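Local coordinates for mundticin KS immunity protein (Enterococcus mundtii, PDB 2ZRR) that probably protects the bacteriocin-producing cell against its own mundticin KS, contributing to self-protection as a small, all-helical immunity protein, at residues D32-A37 against K66-E71; E38-E43 against L105-S110; L45-I50 against E99-K104; R58-S63 against N83-N88. All blocks are in the same frame, centred on the assembly; numbering follows the deposited sequence.

Contact 1 (D32-A37 against K66-E71); sequences DRRKKA and KKLKNE
Arg34 reaches across from the first turn of helix 33-48 to the carbonyl of Leu68 in the last turn of helix 55-70. Arg34 NH1 donates to Leu68 O at 2.8 Å, meeting a lone pair in the carbonyl plane, although the bond is bent at the hydrogen (140°) and the oxygen lies 23° out of the guanidinium plane. With CG anti to the backbone N (chi1 -165°) and chi2 extended, the chain runs Arg34 CD past Leu68 O at 3.3 Å; the bend at chi3 then turns the guanidinium so that NH1 reaches this oxygen. Beneath this grip the packing is apolar and close, Leu68 CD1 resting on Ala37 CB at 3.9 Å, and both residues are buried. The other branch, Leu68 CD2, is a methyl lying beside the charged group, 4.0 Å from Arg34 NH1. Toward Glu71 the contact is looser and wetter. There a water takes a hydrogen bond from Arg34 NH1 (3.1 Å) and gives one to Lys67 O (2.9 Å) and a weak one to Glu71 O. Beyond it, Arg34 NH2 bonds to Thr73 O, and Glu71 OE1 to the hydroxyl of the same threonine. One guanidinium thus serves two backbone carbonyls directly and others through water; its positive charge probably suits the negative end of the helix dipole at the close of helix 55-70.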
loop_
_atom_site.group_PDB
_atom_site.type_symbol
_atom_site.label_atom_id
_atom_site.label_comp_id
_atom_site.label_asym_id
_atom_site.label_seq_id
_atom_site.Cartn_x
_atom_site.Cartn_y
_atom_site.Cartn_z
ATOM N N ASP A 32 -9.845 0.678 -14.124
ATOM C CA ASP A 32 -8.410 0.861 -14.033
ATOM C C ASP A 32 -8.074 0.860 -12.561
ATOM O O ASP A 32 -7.231 1.620 -12.098
ATOM C CB ASP A 32 -7.959 2.168 -14.693
ATOM C CG ASP A 32 -8.727 3.367 -14.208
ATOM O OD1 ASP A 32 -8.754 4.376 -14.938
ATOM O OD2 ASP A 32 -9.305 3.308 -13.101
ATOM N N ARG A 33 -8.767 -0.002 -11.826
ATOM C CA ARG A 33 -8.537 -0.149 -10.395
ATOM C C ARG A 33 -7.100 -0.611 -10.159
ATOM O O ARG A 33 -6.480 -0.227 -9.164
ATOM C CB ARG A 33 -9.466 -1.205 -9.804
ATOM C CG ARG A 33 -10.900 -0.784 -9.631
ATOM C CD ARG A 33 -11.719 -2.012 -9.224
ATOM N NE ARG A 33 -11.849 -2.973 -10.321
ATOM C CZ ARG A 33 -12.199 -4.249 -10.170
ATOM N NH1 ARG A 33 -12.458 -4.732 -8.964
ATOM N NH2 ARG A 33 -12.304 -5.040 -11.228
ATOM N N ARG A 34 -6.599 -1.463 -11.060
ATOM C CA ARG A 34 -5.233 -1.984 -10.952
ATOM C C ARG A 34 -4.253 -0.844 -11.188
ATOM O O ARG A 34 -3.348 -0.628 -10.385
ATOM C CB ARG A 34 -4.982 -3.106 -11.970
ATOM C CG ARG A 34 -3.715 -3.935 -11.663
ATOM C CD ARG A 34 -3.604 -5.194 -12.530
ATOM N NE ARG A 34 -4.718 -6.099 -12.270
ATOM C CZ ARG A 34 -4.779 -6.949 -11.248
ATOM N NH1 ARG A 34 -3.782 -7.025 -10.376
ATOM N NH2 ARG A 34 -5.864 -7.695 -11.079
ATOM N N LYS A 35 -4.426 -0.119 -12.289
ATOM C CA LYS A 35 -3.556 1.022 -12.565
ATOM C C LYS A 35 -3.655 2.041 -11.408
ATOM O O LYS A 35 -2.642 2.528 -10.905
ATOM C CB LYS A 35 -3.957 1.678 -13.882
ATOM C CG LYS A 35 -3.024 2.796 -14.322
ATOM C CD LYS A 35 -3.795 3.920 -15.016
ATOM C CE LYS A 35 -4.276 3.507 -16.410
ATOM N NZ LYS A 35 -3.331 3.927 -17.495
ATOM N N LYS A 36 -4.876 2.335 -10.968
ATOM C CA LYS A 36 -5.094 3.275 -9.870
ATOM C C LYS A 36 -4.399 2.805 -8.607
ATOM O O LYS A 36 -3.686 3.576 -7.966
ATOM C CB LYS A 36 -6.591 3.417 -9.581
ATOM C CG LYS A 36 -7.184 4.770 -9.919
ATOM C CD LYS A 36 -8.653 4.863 -9.481
ATOM C CE LYS A 36 -9.620 4.662 -10.649
ATOM N NZ LYS A 36 -10.355 3.364 -10.550
ATOM N N ALA A 37 -4.619 1.544 -8.232
ATOM C CA ALA A 37 -3.992 0.990 -7.028
ATOM C C ALA A 37 -2.455 1.070 -7.097
ATOM O O ALA A 37 -1.793 1.456 -6.127
ATOM C CB ALA A 37 -4.440 -0.451 -6.822
ATOM N N LYS A 66 4.252 -5.302 -6.652
ATOM C CA LYS A 66 4.631 -6.342 -7.606
ATOM C C LYS A 66 3.518 -7.383 -7.758
ATOM O O LYS A 66 3.280 -7.888 -8.855
ATOM C CB LYS A 66 5.945 -7.022 -7.197
ATOM C CG LYS A 66 6.072 -7.321 -5.738
ATOM C CD LYS A 66 7.122 -8.392 -5.512
ATOM C CE LYS A 66 6.533 -9.596 -4.784
ATOM N NZ LYS A 66 5.037 -9.586 -4.802
ATOM N N LYS A 67 2.829 -7.701 -6.666
ATOM C CA LYS A 67 1.723 -8.662 -6.738
ATOM C C LYS A 67 0.654 -8.139 -7.682
ATOM O O LYS A 67 0.056 -8.912 -8.429
ATOM C CB LYS A 67 1.092 -8.885 -5.365
ATOM C CG LYS A 67 1.873 -9.803 -4.450
ATOM C CD LYS A 67 1.101 -10.074 -3.171
ATOM C CE LYS A 67 1.908 -10.927 -2.204
ATOM N NZ LYS A 67 2.739 -10.099 -1.290
ATOM N N LEU A 68 0.416 -6.823 -7.643
ATOM C CA LEU A 68 -0.587 -6.184 -8.505
ATOM C C LEU A 68 -0.235 -6.316 -9.988
ATOM O O LEU A 68 -1.089 -6.584 -10.834
ATOM C CB LEU A 68 -0.724 -4.695 -8.145
ATOM C CG LEU A 68 -1.575 -4.373 -6.921
ATOM C CD1 LEU A 68 -1.383 -2.922 -6.528
ATOM C CD2 LEU A 68 -3.041 -4.644 -7.232
ATOM N N LYS A 69 1.037 -6.124 -10.305
ATOM C CA LYS A 69 1.473 -6.211 -11.684
ATOM C C LYS A 69 1.683 -7.623 -12.212
ATOM O O LYS A 69 1.434 -7.880 -13.386
ATOM C CB LYS A 69 2.768 -5.429 -11.854
ATOM C CG LYS A 69 2.815 -4.168 -11.026
ATOM C CD LYS A 69 4.181 -3.526 -11.107
ATOM C CE LYS A 69 4.132 -2.190 -11.792
ATOM N NZ LYS A 69 4.472 -1.132 -10.805
ATOM N N ASN A 70 2.122 -8.542 -11.354
ATOM C CA ASN A 70 2.407 -9.911 -11.795
ATOM C C ASN A 70 1.392 -11.020 -11.528
ATOM O O ASN A 70 1.260 -11.929 -12.349
ATOM C CB ASN A 70 3.750 -10.351 -11.228
ATOM C CG ASN A 70 4.864 -9.378 -11.542
ATOM O OD1 ASN A 70 4.916 -8.798 -12.621
ATOM N ND2 ASN A 70 5.770 -9.202 -10.594
ATOM N N GLU A 71 0.692 -10.957 -10.396
ATOM C CA GLU A 71 -0.294 -11.982 -10.020
ATOM C C GLU A 71 -1.581 -11.963 -10.850
ATOM O O GLU A 71 -2.100 -10.908 -11.170
ATOM C CB GLU A 71 -0.652 -11.828 -8.542
ATOM C CG GLU A 71 0.071 -12.781 -7.604
ATOM C CD GLU A 71 -0.302 -12.560 -6.144
ATOM O OE1 GLU A 71 -1.460 -12.177 -5.859
ATOM O OE2 GLU A 71 0.567 -12.766 -5.271
HETATM O O HOH W 1 -2.810 -9.138 -8.332
#

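Contact 2 (E38-E43 against L105-S110); sequences EVIITE and LKELMS
Ile40 is the side chain that helix 33-48 presses into helix 99-109, its CB directed toward the partner; Ile40 CA and Leu108 CA, 6.6 Å apart, are the closest CA pair of the two segments. At CB the chain forks. Branch CG2 of Ile40 lies over Leu108 CB at 4.1 Å. The other branch, set anti to the carbonyl carbon (chi1 -62°), passes Glu107: Ile40 CG1 is 4.1 Å from Glu107 OE1, and the terminal Ile40 CD1 settles against Glu107 CG at 3.7 Å, with Leu108 CA 4.0 Å away. Glu107 therefore lends its methylene stem to the apolar seam, while OE2 at its extended end forms a salt bridge with Lys104. Next along the helix, Ile41 meets the fork of Leu108, Ile41 CG1 touching Leu108 CD2 at 3.9 Å and Ile41 CD1 facing Leu108 CD1. No hydrogen bond spans the pair; the seam is held by hydrophobic packing. The two axes run antiparallel, 9.8 Å apart at an angle of 160°, as neighbours in the four-helix bundle. Helix 55-70 meets this seam through Leu68, which packs on Ile41, and helix 75-90 through Met82 on Leu108, while Ile111 in the C-terminal tail covers Ile40.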
loop_
_atom_site.group_PDB
_atom_site.type_symbol
_atom_site.label_atom_id
_atom_site.label_comp_id
_atom_site.label_asym_id
_atom_site.label_seq_id
_atom_site.Cartn_x
_atom_site.Cartn_y
_atom_site.Cartn_z
ATOM N N GLU A 38 -1.888 0.713 -8.245
ATOM C CA GLU A 38 -0.440 0.764 -8.422
ATOM C C GLU A 38 0.093 2.205 -8.319
ATOM O O GLU A 38 1.126 2.457 -7.694
ATOM C CB GLU A 38 -0.071 0.162 -9.777
ATOM C CG GLU A 38 -0.083 -1.349 -9.809
ATOM C CD GLU A 38 -0.141 -1.891 -11.211
ATOM O OE1 GLU A 38 0.116 -1.135 -12.164
ATOM O OE2 GLU A 38 -0.446 -3.090 -11.370
ATOM N N VAL A 39 -0.623 3.148 -8.931
ATOM C CA VAL A 39 -0.235 4.562 -8.900
ATOM C C VAL A 39 -0.134 5.054 -7.458
ATOM O O VAL A 39 0.870 5.648 -7.071
ATOM C CB VAL A 39 -1.254 5.437 -9.681
ATOM C CG1 VAL A 39 -1.200 6.879 -9.211
ATOM C CG2 VAL A 39 -0.959 5.358 -11.156
ATOM N N ILE A 40 -1.166 4.794 -6.658
ATOM C CA ILE A 40 -1.169 5.224 -5.265
ATOM C C ILE A 40 0.018 4.641 -4.489
ATOM O O ILE A 40 0.659 5.327 -3.686
ATOM C CB ILE A 40 -2.479 4.810 -4.569
ATOM C CG1 ILE A 40 -3.666 5.485 -5.248
ATOM C CG2 ILE A 40 -2.450 5.202 -3.104
ATOM C CD1 ILE A 40 -5.004 5.060 -4.670
ATOM N N ILE A 41 0.316 3.370 -4.725
ATOM C CA ILE A 41 1.423 2.729 -4.022
ATOM C C ILE A 41 2.747 3.353 -4.454
ATOM O O ILE A 41 3.606 3.651 -3.626
ATOM C CB ILE A 41 1.424 1.193 -4.281
ATOM C CG1 ILE A 41 0.310 0.541 -3.448
ATOM C CG2 ILE A 41 2.787 0.589 -3.922
ATOM C CD1 ILE A 41 -0.416 -0.590 -4.151
ATOM N N THR A 42 2.904 3.569 -5.751
ATOM C CA THR A 42 4.128 4.177 -6.261
ATOM C C THR A 42 4.334 5.532 -5.580
ATOM O O THR A 42 5.399 5.817 -5.045
ATOM C CB THR A 42 4.040 4.362 -7.788
ATOM O OG1 THR A 42 3.854 3.083 -8.414
ATOM C CG2 THR A 42 5.299 5.004 -8.325
ATOM N N GLU A 43 3.290 6.353 -5.592
ATOM C CA GLU A 43 3.327 7.676 -4.976
ATOM C C GLU A 43 3.695 7.579 -3.504
ATOM O O GLU A 43 4.562 8.306 -3.019
ATOM C CB GLU A 43 1.957 8.348 -5.104
ATOM C CG GLU A 43 1.591 8.697 -6.525
ATOM C CD GLU A 43 0.155 9.177 -6.648
ATOM O OE1 GLU A 43 -0.666 8.858 -5.754
ATOM O OE2 GLU A 43 -0.144 9.873 -7.643
ATOM N N LEU A 105 -3.335 6.079 1.937
ATOM C CA LEU A 105 -3.540 4.678 2.287
ATOM C C LEU A 105 -5.033 4.332 2.275
ATOM O O LEU A 105 -5.449 3.355 1.644
ATOM C CB LEU A 105 -2.956 4.391 3.674
ATOM C CG LEU A 105 -1.557 3.761 3.746
ATOM C CD1 LEU A 105 -1.302 3.241 5.164
ATOM C CD2 LEU A 105 -1.436 2.629 2.726
ATOM N N LYS A 106 -5.830 5.138 2.979
ATOM C CA LYS A 106 -7.281 4.939 3.062
ATOM C C LYS A 106 -7.888 4.969 1.666
ATOM O O LYS A 106 -8.821 4.223 1.355
ATOM C CB LYS A 106 -7.917 6.033 3.932
ATOM C CG LYS A 106 -7.532 5.957 5.407
ATOM C CD LYS A 106 -8.370 6.891 6.275
ATOM C CE LYS A 106 -7.591 8.156 6.635
ATOM N NZ LYS A 106 -7.762 8.564 8.060
ATOM N N GLU A 107 -7.345 5.846 0.828
ATOM C CA GLU A 107 -7.795 5.991 -0.546
ATOM C C GLU A 107 -7.439 4.705 -1.310
ATOM O O GLU A 107 -8.097 4.330 -2.286
ATOM C CB GLU A 107 -7.112 7.217 -1.154
ATOM C CG GLU A 107 -7.097 7.293 -2.663
ATOM C CD GLU A 107 -6.280 8.479 -3.159
ATOM O OE1 GLU A 107 -6.167 8.673 -4.393
ATOM O OE2 GLU A 107 -5.750 9.219 -2.299
ATOM N N LEU A 108 -6.398 4.019 -0.850
ATOM C CA LEU A 108 -5.979 2.776 -1.479
ATOM C C LEU A 108 -6.990 1.685 -1.129
ATOM O O LEU A 108 -7.518 1.011 -2.018
ATOM C CB LEU A 108 -4.576 2.383 -0.996
ATOM C CG LEU A 108 -3.969 1.076 -1.517
ATOM C CD1 LEU A 108 -3.851 1.093 -3.040
ATOM C CD2 LEU A 108 -2.615 0.895 -0.879
ATOM N N MET A 109 -7.264 1.523 0.164
ATOM C CA MET A 109 -8.224 0.519 0.630
ATOM C C MET A 109 -9.605 0.770 0.024
ATOM O O MET A 109 -10.342 -0.163 -0.295
ATOM C CB MET A 109 -8.319 0.550 2.157
ATOM C CG MET A 109 -7.462 -0.483 2.861
ATOM S SD MET A 109 -5.766 -0.594 2.218
ATOM C CE MET A 109 -5.834 -2.166 1.347
ATOM N N SER A 110 -9.945 2.044 -0.135
ATOM C CA SER A 110 -11.224 2.438 -0.705
ATOM C C SER A 110 -11.429 1.908 -2.117
ATOM O O SER A 110 -12.558 1.884 -2.601
ATOM C CB SER A 110 -11.346 3.962 -0.737
ATOM O OG SER A 110 -11.432 4.433 -2.077
#

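Contact 3 (L45-I50 against E99-K104); sequences LDDLEI and ENQSKK
Leu48 CA and Gln101 CA stand 8.1 Å apart, the closest CA pair of the two segments, where helix 33-48 ends beside the opening turns of helix 99-109. This is one end of the antiparallel four-helix bundle, and the first helix breaks off just past the contact, Glu49 leaving helical geometry with a positive phi. At such a spacing a long side chain has to do the bridging. Gln101 does so: its CG lies anti to the carbonyl carbon (chi1 -76°) and the chain is extended beyond it, pushing the amide out to the first helix. The two amide atoms have different company. NE2 serves the polar rim, where exposed Asp47 offers an oxygen of its carboxylate. OE1 lies 4.2 Å from Leu48 CD2, a loose contact, but takes its hydrogen bond from a residue adjoining the segments; Leu48 itself belongs to the core, packing on Leu61 and Arg58 of helix 55-70. At its backbone, Gln101 N bonds to Asn98 OD1, tying the start of helix 99-109 to the residue ahead of it. The amide and carboxylate planes stand 79° apart, nearly perpendicular. Across them Gln101 NE2 donates to Asp47 OD1 at 2.8 Å, an almost straight bond (170°) that lies close to the amide plane and meets the oxygen nearly end-on to its C-O bond.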
loop_
_atom_site.group_PDB
_atom_site.type_symbol
_atom_site.label_atom_id
_atom_site.label_comp_id
_atom_site.label_asym_id
_atom_site.label_seq_id
_atom_site.Cartn_x
_atom_site.Cartn_y
_atom_site.Cartn_z
ATOM N N LEU A 45 5.228 5.140 -1.842
ATOM C CA LEU A 45 6.596 4.671 -1.642
ATOM C C LEU A 45 7.582 5.797 -1.886
ATOM O O LEU A 45 8.551 5.972 -1.143
ATOM C CB LEU A 45 6.897 3.514 -2.586
ATOM C CG LEU A 45 6.496 2.167 -2.007
ATOM C CD1 LEU A 45 6.629 1.099 -3.075
ATOM C CD2 LEU A 45 7.367 1.861 -0.803
ATOM N N ASP A 46 7.329 6.558 -2.942
ATOM C CA ASP A 46 8.176 7.686 -3.296
ATOM C C ASP A 46 8.187 8.723 -2.163
ATOM O O ASP A 46 9.177 9.425 -1.945
ATOM C CB ASP A 46 7.646 8.329 -4.578
ATOM C CG ASP A 46 8.755 8.780 -5.507
ATOM O OD1 ASP A 46 8.808 8.270 -6.646
ATOM O OD2 ASP A 46 9.571 9.643 -5.107
ATOM N N ASP A 47 7.081 8.797 -1.433
ATOM C CA ASP A 47 6.937 9.762 -0.355
ATOM C C ASP A 47 7.433 9.303 1.006
ATOM O O ASP A 47 7.947 10.099 1.783
ATOM C CB ASP A 47 5.469 10.174 -0.233
ATOM C CG ASP A 47 5.301 11.540 0.400
ATOM O OD1 ASP A 47 4.953 11.602 1.597
ATOM O OD2 ASP A 47 5.523 12.548 -0.303
ATOM N N LEU A 48 7.275 8.019 1.295
ATOM C CA LEU A 48 7.677 7.462 2.578
ATOM C C LEU A 48 9.136 7.624 2.996
ATOM O O LEU A 48 9.417 7.727 4.191
ATOM C CB LEU A 48 7.307 5.982 2.632
ATOM C CG LEU A 48 5.851 5.718 3.011
ATOM C CD1 LEU A 48 5.532 4.257 2.809
ATOM C CD2 LEU A 48 5.625 6.127 4.458
ATOM N N GLU A 49 10.062 7.639 2.044
ATOM C CA GLU A 49 11.481 7.776 2.387
ATOM C C GLU A 49 12.040 6.498 3.026
ATOM O O GLU A 49 11.454 5.937 3.964
ATOM C CB GLU A 49 11.706 8.957 3.352
ATOM C CG GLU A 49 12.087 8.541 4.795
ATOM C CD GLU A 49 12.549 9.702 5.674
ATOM O OE1 GLU A 49 12.160 9.743 6.868
ATOM O OE2 GLU A 49 13.305 10.567 5.173
ATOM N N ILE A 50 13.184 6.053 2.513
ATOM C CA ILE A 50 13.848 4.856 3.012
ATOM C C ILE A 50 14.452 5.171 4.372
ATOM O O ILE A 50 15.409 5.938 4.472
ATOM C CB ILE A 50 14.956 4.393 2.032
ATOM C CG1 ILE A 50 14.313 3.924 0.723
ATOM C CG2 ILE A 50 15.787 3.267 2.655
ATOM C CD1 ILE A 50 15.128 4.210 -0.524
ATOM N N GLU A 99 -1.043 13.222 7.914
ATOM C CA GLU A 99 -2.390 13.245 7.344
ATOM C C GLU A 99 -2.437 12.815 5.879
ATOM O O GLU A 99 -3.218 11.941 5.506
ATOM C CB GLU A 99 -2.996 14.645 7.476
ATOM C CG GLU A 99 -4.465 14.733 7.075
ATOM C CD GLU A 99 -5.131 16.014 7.558
ATOM O OE1 GLU A 99 -4.514 16.744 8.363
ATOM O OE2 GLU A 99 -6.274 16.292 7.132
ATOM N N ASN A 100 -1.596 13.434 5.059
ATOM C CA ASN A 100 -1.534 13.141 3.632
ATOM C C ASN A 100 -1.237 11.686 3.275
ATOM O O ASN A 100 -1.740 11.173 2.277
ATOM C CB ASN A 100 -0.492 14.044 2.967
ATOM C CG ASN A 100 -0.981 15.469 2.804
ATOM O OD1 ASN A 100 -0.354 16.281 2.119
ATOM N ND2 ASN A 100 -2.112 15.781 3.437
ATOM N N GLN A 101 -0.422 11.020 4.084
ATOM C CA GLN A 101 -0.076 9.632 3.810
ATOM C C GLN A 101 -1.163 8.651 4.210
ATOM O O GLN A 101 -1.450 7.709 3.473
ATOM C CB GLN A 101 1.230 9.282 4.502
ATOM C CG GLN A 101 2.427 9.851 3.782
ATOM C CD GLN A 101 3.635 9.915 4.677
ATOM O OE1 GLN A 101 3.577 9.489 5.828
ATOM N NE2 GLN A 101 4.742 10.448 4.160
ATOM N N SER A 102 -1.769 8.865 5.374
ATOM C CA SER A 102 -2.846 7.986 5.831
ATOM C C SER A 102 -4.045 8.105 4.892
ATOM O O SER A 102 -4.778 7.137 4.679
ATOM C CB SER A 102 -3.277 8.356 7.244
ATOM O OG SER A 102 -2.733 9.605 7.602
ATOM N N LYS A 103 -4.241 9.296 4.332
ATOM C CA LYS A 103 -5.343 9.524 3.412
ATOM C C LYS A 103 -5.059 8.804 2.113
ATOM O O LYS A 103 -5.976 8.317 1.454
ATOM C CB LYS A 103 -5.530 11.021 3.149
ATOM C CG LYS A 103 -6.353 11.737 4.219
ATOM C CD LYS A 103 -7.089 12.939 3.646
ATOM C CE LYS A 103 -6.343 14.237 3.931
ATOM N NZ LYS A 103 -5.852 14.884 2.677
ATOM N N LYS A 104 -3.782 8.739 1.744
ATOM C CA LYS A 104 -3.381 8.047 0.521
ATOM C C LYS A 104 -3.631 6.555 0.731
ATOM O O LYS A 104 -4.087 5.859 -0.175
ATOM C CB LYS A 104 -1.898 8.286 0.234
ATOM C CG LYS A 104 -1.628 9.155 -0.973
ATOM C CD LYS A 104 -2.342 8.646 -2.208
ATOM C CE LYS A 104 -2.082 9.551 -3.402
ATOM N NZ LYS A 104 -3.282 10.332 -3.813
#

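Contact 4 (R58-S63 against N83-N88); sequences RKVLGS and NIEISN
Behind the meeting of Val60 with Ile86 and Glu85, the shortest polar bonds within the two segments are those of the helix that carries the valine: Gly62 N to Arg58 O and Ser63 N to Lys59 O, each 2.7 Å. Across the interface itself there is no hydrogen bond, and apolar carbon does the work. Val60 points toward helix 75-90, and its CG1 branch, anti to the backbone N (chi1 171°), fits between two consecutive residues there, with Ile86 CG1 and Glu85 CB each 3.8 Å from Val60 CG1. The extended chain of Glu85 runs alongside the same valine, bringing Glu85 OE1 to 3.9 Å from Val60 CG1 and 4.0 Å from its CG2. The other oxygen, OE2, is hydrogen-bonded to the hydroxyl of Tyr64, which anchors the acid to helix 55-70 at the margin of the seam. Deeper in, Leu61 and Ile86 cross at about a right angle, and their ends, Leu61 CD2 and Ile86 CD1, are more loosely apposed at 4.2 Å. Near Ile86 the helix departs locally from the regular alpha pattern, Ser87 N bonding three residues back to Ile84 O. The segments of helices 55-70 and 75-90 run antiparallel at 165°, their axes 9.6 Å apart, as a pair consecutive in the chain. Toward the bundle interior, helix 33-48 lays Leu45 on Leu61, and helix 99-109 brings Leu105 onto Ile86.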
loop_
_atom_site.group_PDB
_atom_site.type_symbol
_atom_site.label_atom_id
_atom_site.label_comp_id
_atom_site.label_asym_id
_atom_site.label_seq_id
_atom_site.Cartn_x
_atom_site.Cartn_y
_atom_site.Cartn_z
ATOM N N ARG A 58 7.064 0.055 3.829
ATOM C CA ARG A 58 7.545 0.156 2.460
ATOM C C ARG A 58 7.651 -1.247 1.895
ATOM O O ARG A 58 7.409 -1.468 0.713
ATOM C CB ARG A 58 8.916 0.828 2.425
ATOM C CG ARG A 58 8.954 2.243 2.988
ATOM C CD ARG A 58 10.334 2.872 2.805
ATOM N NE ARG A 58 10.891 2.580 1.483
ATOM C CZ ARG A 58 10.617 3.283 0.391
ATOM N NH1 ARG A 58 9.794 4.321 0.468
ATOM N NH2 ARG A 58 11.147 2.942 -0.777
ATOM N N LYS A 59 8.013 -2.194 2.755
ATOM C CA LYS A 59 8.142 -3.589 2.352
ATOM C C LYS A 59 6.795 -4.109 1.837
ATOM O O LYS A 59 6.698 -4.588 0.705
ATOM C CB LYS A 59 8.621 -4.434 3.542
ATOM C CG LYS A 59 9.667 -5.487 3.198
ATOM C CD LYS A 59 11.060 -4.884 3.053
ATOM C CE LYS A 59 12.078 -5.702 3.824
ATOM N NZ LYS A 59 11.837 -5.653 5.295
ATOM N N VAL A 60 5.758 -4.004 2.672
ATOM C CA VAL A 60 4.410 -4.443 2.312
ATOM C C VAL A 60 3.960 -3.735 1.044
ATOM O O VAL A 60 3.490 -4.359 0.094
ATOM C CB VAL A 60 3.399 -4.096 3.413
ATOM C CG1 VAL A 60 1.980 -4.368 2.922
ATOM C CG2 VAL A 60 3.710 -4.884 4.673
ATOM N N LEU A 61 4.100 -2.416 1.042
ATOM C CA LEU A 61 3.712 -1.613 -0.104
ATOM C C LEU A 61 4.435 -2.092 -1.337
ATOM O O LEU A 61 3.822 -2.277 -2.388
ATOM C CB LEU A 61 4.060 -0.150 0.138
ATOM C CG LEU A 61 3.244 0.515 1.245
ATOM C CD1 LEU A 61 3.763 1.927 1.487
ATOM C CD2 LEU A 61 1.771 0.534 0.847
ATOM N N GLY A 62 5.749 -2.277 -1.202
ATOM C CA GLY A 62 6.560 -2.723 -2.322
ATOM C C GLY A 62 6.158 -4.111 -2.763
ATOM O O GLY A 62 6.072 -4.401 -3.957
ATOM N N SER A 63 5.888 -4.971 -1.791
ATOM C CA SER A 63 5.482 -6.335 -2.089
ATOM C C SER A 63 4.157 -6.392 -2.855
ATOM O O SER A 63 4.029 -7.132 -3.836
ATOM C CB SER A 63 5.362 -7.143 -0.797
ATOM O OG SER A 63 4.555 -8.294 -1.001
ATOM N N ASN A 83 -4.547 -5.069 2.974
ATOM C CA ASN A 83 -5.171 -4.256 4.005
ATOM C C ASN A 83 -4.793 -4.816 5.364
ATOM O O ASN A 83 -4.464 -4.074 6.289
ATOM C CB ASN A 83 -6.692 -4.278 3.827
ATOM C CG ASN A 83 -7.426 -3.533 4.928
ATOM O OD1 ASN A 83 -6.866 -2.649 5.583
ATOM N ND2 ASN A 83 -8.691 -3.888 5.136
ATOM N N ILE A 84 -4.835 -6.137 5.479
ATOM C CA ILE A 84 -4.491 -6.789 6.727
ATOM C C ILE A 84 -3.016 -6.553 7.046
ATOM O O ILE A 84 -2.662 -6.145 8.154
ATOM C CB ILE A 84 -4.770 -8.297 6.634
ATOM C CG1 ILE A 84 -6.276 -8.528 6.504
ATOM C CG2 ILE A 84 -4.226 -9.015 7.861
ATOM C CD1 ILE A 84 -7.102 -7.849 7.590
ATOM N N GLU A 85 -2.162 -6.798 6.059
ATOM C CA GLU A 85 -0.726 -6.620 6.214
ATOM C C GLU A 85 -0.308 -5.232 6.694
ATOM O O GLU A 85 0.493 -5.117 7.616
ATOM C CB GLU A 85 -0.031 -6.923 4.896
ATOM C CG GLU A 85 0.952 -8.056 4.976
ATOM C CD GLU A 85 1.272 -8.619 3.614
ATOM O OE1 GLU A 85 2.335 -8.265 3.058
ATOM O OE2 GLU A 85 0.457 -9.415 3.101
ATOM N N ILE A 86 -0.838 -4.184 6.066
ATOM C CA ILE A 86 -0.499 -2.807 6.443
ATOM C C ILE A 86 -0.897 -2.501 7.888
ATOM O O ILE A 86 -0.466 -1.499 8.468
ATOM C CB ILE A 86 -1.186 -1.775 5.505
ATOM C CG1 ILE A 86 -0.758 -2.029 4.061
ATOM C CG2 ILE A 86 -0.800 -0.350 5.898
ATOM C CD1 ILE A 86 -1.390 -1.089 3.064
ATOM N N SER A 87 -1.712 -3.372 8.470
ATOM C CA SER A 87 -2.161 -3.187 9.843
ATOM C C SER A 87 -1.045 -3.463 10.838
ATOM O O SER A 87 -0.594 -2.560 11.539
ATOM C CB SER A 87 -3.349 -4.105 10.138
ATOM O OG SER A 87 -4.571 -3.477 9.780
ATOM N N ASN A 88 -0.595 -4.713 10.878
ATOM C CA ASN A 88 0.456 -5.133 11.800
ATOM C C ASN A 88 1.834 -4.554 11.502
ATOM O O ASN A 88 2.790 -4.820 12.229
ATOM C CB ASN A 88 0.542 -6.658 11.833
ATOM C CG ASN A 88 -0.681 -7.323 11.233
ATOM O OD1 ASN A 88 -0.564 -8.225 10.408
ATOM N ND2 ASN A 88 -1.864 -6.878 11.645
#

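From the N terminus, helix 33-48 supplies the first halves of contacts 1, 2 and 3 in turn. Contact 1 closes its loop when helix 55-70 returns, joining the first two helices. Contact 4 then pairs helix 55-70 with helix 75-90, and its loop lies wholly within those of contacts 2 and 3. Helix 99-109 closes contact 3 and afterwards contact 2, so contact 3 sits within contact 2. Contact 1 crosses all three others along the chain. In space contacts 1 and 3 lie on opposite sides of the molecule's centre, their centres about 18 Å apart, while Ala37 O against Leu108 CD1 joins contact 1 to contact 2 and Met109 CE against Asn83 CB joins contact 2 to contact 4.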